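Cobalt-precorrin-5B C(1)-methyltransferase (Archaeoglobus fulgidus, PDB 1SR8) probably methylates C-1 of cobalt-precorrin-5B, with S-adenosyl-L-methionine as methyl donor, to give cobalt-precorrin-6A in the anaerobic route to adenosylcobalamin. Local coordinates at residues I56-T70 with Q138-F152. Sequence-based numbering, arbitrary orientation.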
# COMPACT_ATOMS: atom_id res chain seq x y z
N ILE A 56 9.52 -17.77 -11.25
CA ILE A 56 9.86 -19.10 -10.73
C ILE A 56 8.84 -20.15 -11.17
O ILE A 56 9.19 -21.24 -11.62
CB ILE A 56 9.93 -19.11 -9.18
CG1 ILE A 56 11.12 -18.28 -8.69
CG2 ILE A 56 10.03 -20.55 -8.66
CD1 ILE A 56 11.23 -18.20 -7.19
N ALA A 57 7.57 -19.82 -11.02
CA ALA A 57 6.49 -20.71 -11.39
C ALA A 57 6.49 -21.02 -12.89
O ALA A 57 6.20 -22.14 -13.30
CB ALA A 57 5.17 -20.09 -10.99
N SER A 58 6.80 -20.02 -13.71
CA SER A 58 6.79 -20.18 -15.17
C SER A 58 7.83 -21.16 -15.69
O SER A 58 7.79 -21.57 -16.85
CB SER A 58 6.98 -18.83 -15.87
OG SER A 58 8.31 -18.38 -15.73
N LEU A 59 8.77 -21.55 -14.84
CA LEU A 59 9.79 -22.50 -15.25
C LEU A 59 9.18 -23.87 -15.49
O LEU A 59 9.54 -24.55 -16.45
CB LEU A 59 10.86 -22.62 -14.18
CG LEU A 59 11.86 -21.48 -14.13
CD1 LEU A 59 12.90 -21.78 -13.08
CD2 LEU A 59 12.49 -21.33 -15.50
N LYS A 60 8.25 -24.27 -14.63
CA LYS A 60 7.62 -25.57 -14.76
C LYS A 60 6.17 -25.58 -15.25
O LYS A 60 5.44 -26.54 -15.00
CB LYS A 60 7.72 -26.33 -13.44
CG LYS A 60 7.52 -25.49 -12.19
CD LYS A 60 7.62 -26.37 -10.94
CE LYS A 60 6.26 -26.95 -10.52
NZ LYS A 60 5.46 -27.53 -11.64
N GLU A 61 5.77 -24.52 -15.97
CA GLU A 61 4.41 -24.40 -16.51
C GLU A 61 4.07 -22.96 -16.88
O GLU A 61 4.66 -22.02 -16.37
CB GLU A 61 3.39 -24.92 -15.50
CG GLU A 61 3.52 -24.29 -14.14
CD GLU A 61 2.92 -25.15 -13.06
OE1 GLU A 61 1.74 -25.53 -13.21
OE2 GLU A 61 3.62 -25.44 -12.07
N LYS A 62 3.10 -22.80 -17.78
CA LYS A 62 2.69 -21.47 -18.22
C LYS A 62 1.93 -20.77 -17.10
O LYS A 62 1.07 -21.36 -16.44
CB LYS A 62 1.84 -21.57 -19.50
CG LYS A 62 0.48 -22.25 -19.34
CD LYS A 62 -0.57 -21.31 -18.75
CE LYS A 62 -1.97 -21.91 -18.80
NZ LYS A 62 -2.43 -22.18 -20.20
N VAL A 63 2.26 -19.49 -16.90
CA VAL A 63 1.64 -18.69 -15.85
C VAL A 63 0.94 -17.46 -16.41
O VAL A 63 1.44 -16.81 -17.33
CB VAL A 63 2.69 -18.21 -14.81
CG1 VAL A 63 2.00 -17.60 -13.60
CG2 VAL A 63 3.58 -19.36 -14.39
N GLU A 64 -0.21 -17.14 -15.84
CA GLU A 64 -0.98 -15.98 -16.25
C GLU A 64 -1.43 -15.22 -15.03
O GLU A 64 -1.85 -14.07 -15.12
CB GLU A 64 -2.20 -16.41 -17.06
CG GLU A 64 -1.85 -17.04 -18.39
CD GLU A 64 -3.08 -17.57 -19.10
OE1 GLU A 64 -3.64 -18.61 -18.66
OE2 GLU A 64 -3.48 -16.94 -20.10
N LYS A 65 -1.36 -15.88 -13.88
CA LYS A 65 -1.75 -15.30 -12.59
C LYS A 65 -0.99 -16.02 -11.48
O LYS A 65 -0.67 -17.20 -11.59
CB LYS A 65 -3.24 -15.48 -12.32
CG LYS A 65 -4.15 -14.74 -13.28
CD LYS A 65 -5.62 -15.15 -13.08
CE LYS A 65 -6.55 -14.52 -14.14
NZ LYS A 65 -7.97 -14.98 -14.03
N VAL A 66 -0.68 -15.29 -10.42
CA VAL A 66 0.00 -15.89 -9.28
C VAL A 66 -0.64 -15.32 -8.04
O VAL A 66 -1.32 -14.29 -8.09
CB VAL A 66 1.52 -15.55 -9.24
CG1 VAL A 66 2.19 -15.98 -10.53
CG2 VAL A 66 1.71 -14.06 -9.00
N LYS A 67 -0.46 -16.00 -6.92
CA LYS A 67 -1.01 -15.52 -5.67
C LYS A 67 0.18 -15.13 -4.81
O LYS A 67 1.14 -15.89 -4.68
CB LYS A 67 -1.83 -16.62 -5.01
CG LYS A 67 -2.52 -16.20 -3.72
CD LYS A 67 -3.55 -17.24 -3.28
CE LYS A 67 -4.72 -17.31 -4.28
NZ LYS A 67 -4.32 -17.74 -5.68
N VAL A 68 0.14 -13.93 -4.24
CA VAL A 68 1.23 -13.49 -3.38
C VAL A 68 0.71 -13.05 -2.02
O VAL A 68 -0.41 -12.55 -1.90
CB VAL A 68 2.02 -12.32 -4.02
CG1 VAL A 68 2.78 -12.81 -5.23
CG2 VAL A 68 1.08 -11.21 -4.41
N SER A 69 1.52 -13.28 -0.99
CA SER A 69 1.14 -12.88 0.35
C SER A 69 1.48 -11.39 0.46
O SER A 69 2.29 -10.88 -0.32
CB SER A 69 1.91 -13.69 1.39
OG SER A 69 3.31 -13.60 1.21
N THR A 70 0.84 -10.69 1.39
CA THR A 70 1.08 -9.26 1.59
C THR A 70 1.34 -9.03 3.06
O THR A 70 1.00 -9.86 3.90
CB THR A 70 -0.15 -8.41 1.20
OG1 THR A 70 -1.26 -8.79 2.01
CG2 THR A 70 -0.52 -8.62 -0.26
N GLN A 138 8.29 -8.90 2.37
CA GLN A 138 7.20 -9.44 1.55
C GLN A 138 7.76 -10.22 0.37
O GLN A 138 7.34 -11.34 0.12
CB GLN A 138 6.31 -8.32 1.02
CG GLN A 138 5.19 -8.82 0.12
CD GLN A 138 4.40 -7.69 -0.52
OE1 GLN A 138 4.88 -6.56 -0.60
NE2 GLN A 138 3.19 -8.00 -0.99
N ILE A 139 8.69 -9.60 -0.35
CA ILE A 139 9.31 -10.24 -1.51
C ILE A 139 10.02 -11.52 -1.09
O ILE A 139 9.84 -12.56 -1.71
CB ILE A 139 10.30 -9.29 -2.20
CG1 ILE A 139 9.55 -8.05 -2.70
CG2 ILE A 139 10.97 -10.00 -3.36
CD1 ILE A 139 10.45 -7.00 -3.32
N LEU A 140 10.81 -11.45 -0.03
CA LEU A 140 11.54 -12.63 0.45
C LEU A 140 10.59 -13.73 0.83
O LEU A 140 10.85 -14.89 0.57
CB LEU A 140 12.39 -12.29 1.67
CG LEU A 140 13.76 -11.70 1.41
CD1 LEU A 140 14.43 -11.38 2.76
CD2 LEU A 140 14.60 -12.70 0.59
N GLU A 141 9.50 -13.36 1.48
CA GLU A 141 8.50 -14.32 1.90
C GLU A 141 7.94 -15.10 0.71
O GLU A 141 7.87 -16.32 0.72
CB GLU A 141 7.37 -13.58 2.63
CG GLU A 141 6.37 -14.53 3.23
CD GLU A 141 5.26 -13.83 3.97
OE1 GLU A 141 4.50 -14.53 4.66
OE2 GLU A 141 5.13 -12.59 3.85
N ASN A 142 7.55 -14.37 -0.33
CA ASN A 142 7.01 -14.98 -1.52
C ASN A 142 8.06 -15.79 -2.25
O ASN A 142 7.75 -16.82 -2.86
CB ASN A 142 6.45 -13.90 -2.44
CG ASN A 142 5.12 -13.37 -1.95
OD1 ASN A 142 4.11 -14.08 -1.99
ND2 ASN A 142 5.11 -12.13 -1.46
N PHE A 143 9.31 -15.33 -2.19
CA PHE A 143 10.43 -16.02 -2.83
C PHE A 143 10.62 -17.39 -2.18
O PHE A 143 10.80 -18.40 -2.86
CB PHE A 143 11.72 -15.19 -2.68
CG PHE A 143 12.97 -15.91 -3.14
CD1 PHE A 143 13.20 -16.15 -4.49
CD2 PHE A 143 13.88 -16.40 -2.20
CE1 PHE A 143 14.33 -16.87 -4.91
CE2 PHE A 143 15.01 -17.12 -2.61
CZ PHE A 143 15.23 -17.35 -3.96
N ILE A 144 10.58 -17.42 -0.85
CA ILE A 144 10.74 -18.66 -0.10
C ILE A 144 9.61 -19.62 -0.45
O ILE A 144 9.86 -20.78 -0.77
CB ILE A 144 10.70 -18.43 1.43
CG1 ILE A 144 11.91 -17.60 1.88
CG2 ILE A 144 10.68 -19.76 2.15
CD1 ILE A 144 11.80 -17.14 3.32
N LYS A 145 8.37 -19.14 -0.37
CA LYS A 145 7.22 -19.98 -0.69
C LYS A 145 7.34 -20.55 -2.11
O LYS A 145 7.19 -21.76 -2.32
CB LYS A 145 5.90 -19.19 -0.58
CG LYS A 145 4.65 -20.06 -0.87
CD LYS A 145 3.43 -19.27 -1.39
CE LYS A 145 2.56 -18.64 -0.28
NZ LYS A 145 1.36 -17.89 -0.80
N ALA A 146 7.61 -19.68 -3.08
CA ALA A 146 7.74 -20.12 -4.46
C ALA A 146 8.91 -21.09 -4.65
O ALA A 146 8.77 -22.11 -5.32
CB ALA A 146 7.90 -18.92 -5.39
N SER A 147 10.06 -20.78 -4.05
CA SER A 147 11.22 -21.66 -4.18
C SER A 147 10.87 -23.08 -3.75
O SER A 147 11.30 -24.05 -4.38
CB SER A 147 12.40 -21.15 -3.34
OG SER A 147 12.92 -19.95 -3.88
N ARG A 148 10.09 -23.20 -2.69
CA ARG A 148 9.68 -24.50 -2.17
C ARG A 148 8.59 -25.17 -3.01
O ARG A 148 8.68 -26.35 -3.33
CB ARG A 148 9.20 -24.37 -0.73
CG ARG A 148 10.32 -24.14 0.26
CD ARG A 148 9.78 -23.73 1.60
NE ARG A 148 10.83 -23.68 2.61
CZ ARG A 148 10.70 -23.10 3.79
NH1 ARG A 148 9.56 -22.51 4.11
NH2 ARG A 148 11.71 -23.11 4.66
N GLU A 149 7.56 -24.41 -3.37
CA GLU A 149 6.47 -24.97 -4.16
C GLU A 149 6.92 -25.50 -5.51
O GLU A 149 6.46 -26.55 -5.96
CB GLU A 149 5.39 -23.92 -4.40
CG GLU A 149 4.16 -24.45 -5.09
CD GLU A 149 3.04 -23.44 -5.14
OE1 GLU A 149 2.84 -22.72 -4.13
OE2 GLU A 149 2.35 -23.36 -6.18
N PHE A 150 7.83 -24.78 -6.14
CA PHE A 150 8.33 -25.15 -7.46
C PHE A 150 9.73 -25.72 -7.43
O PHE A 150 10.43 -25.74 -8.44
CB PHE A 150 8.26 -23.92 -8.37
CG PHE A 150 6.87 -23.34 -8.47
CD1 PHE A 150 5.91 -23.94 -9.29
CD2 PHE A 150 6.50 -22.25 -7.70
CE1 PHE A 150 4.61 -23.45 -9.34
CE2 PHE A 150 5.20 -21.75 -7.74
CZ PHE A 150 4.25 -22.36 -8.56
N ASN A 151 10.13 -26.21 -6.26
CA ASN A 151 11.44 -26.81 -6.06
C ASN A 151 12.53 -26.05 -6.82
O ASN A 151 13.31 -26.63 -7.57
CB ASN A 151 11.40 -28.28 -6.48
CG ASN A 151 12.30 -29.15 -5.63
OD1 ASN A 151 13.52 -29.16 -5.80
ND2 ASN A 151 11.69 -29.87 -4.69
N PHE A 152 12.56 -24.75 -6.58
CA PHE A 152 13.51 -23.84 -7.21
C PHE A 152 14.68 -23.61 -6.25
O PHE A 152 14.49 -23.50 -5.04
CB PHE A 152 12.80 -22.52 -7.51
CG PHE A 152 13.65 -21.49 -8.17
CD1 PHE A 152 14.08 -21.67 -9.49
CD2 PHE A 152 14.02 -20.34 -7.49
CE1 PHE A 152 14.85 -20.69 -10.12
CE2 PHE A 152 14.79 -19.35 -8.12
CZ PHE A 152 15.21 -19.53 -9.43
O HOH W 1 4.10 -16.88 -3.13
O HOH W 2 2.33 -11.62 5.52
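N142 and S69 hold each other by amide and backbone. S69 N donates to N142 OD1 at 2.9 Å, in the carbonyl plane and on a lone pair, while N142 ND2 gives an almost straight bond of 3.3 Å back to S69 O. A weak bond from S69 OG and a water also reach OD1. S69 O has a second donor, Q138 NE2, at 3.1 Å and on a lone pair; Q138 gets there on an extended chain with CG anti to its backbone N (chi1 178°), and the same NE2 bonds to T46. A leucine in place of N142 would probably leave S69 N without its acceptor and S69 O with Q138 alone of its two amide donors. These bonds tie the exit of strand 63-68, outermost in the mixed sheet and paired with 76-83, to helix 133-149. That helix closes in a Schellman motif with N151, of positive phi, as C-prime residue, and the turn brings F150 and F152 against the end of helix 44-57.

There the contact is mostly apolar. A57 CA makes a CH-pi contact with F150, 3.7 Å from the ring centroid and almost on the normal; E149 CG lies over the opposite face, toward its rim. I56, on the last turn of helix 44-57, packs against A146 and F143 of helix 133-149 and the two phenylalanines after it: CG1 makes a CH-pi contact over one face of F152, offset toward the rim, CG2 packs against F152 CB and F150 CB, and CD1 reaches F152 CD2 at 3.5 Å. L59 CD1 touches F152 CE1 at 3.7 Å. The charged exception runs along the edge of F150: K60, with CE 3.3 Å from F150 CD1, and E61, whose carboxylate stands nearly perpendicular to the ring. K60 bends at chi3 and chi4, which turns NZ back to E61 OE2 in a salt bridge of 2.8 Å, met from above the carboxylate plane.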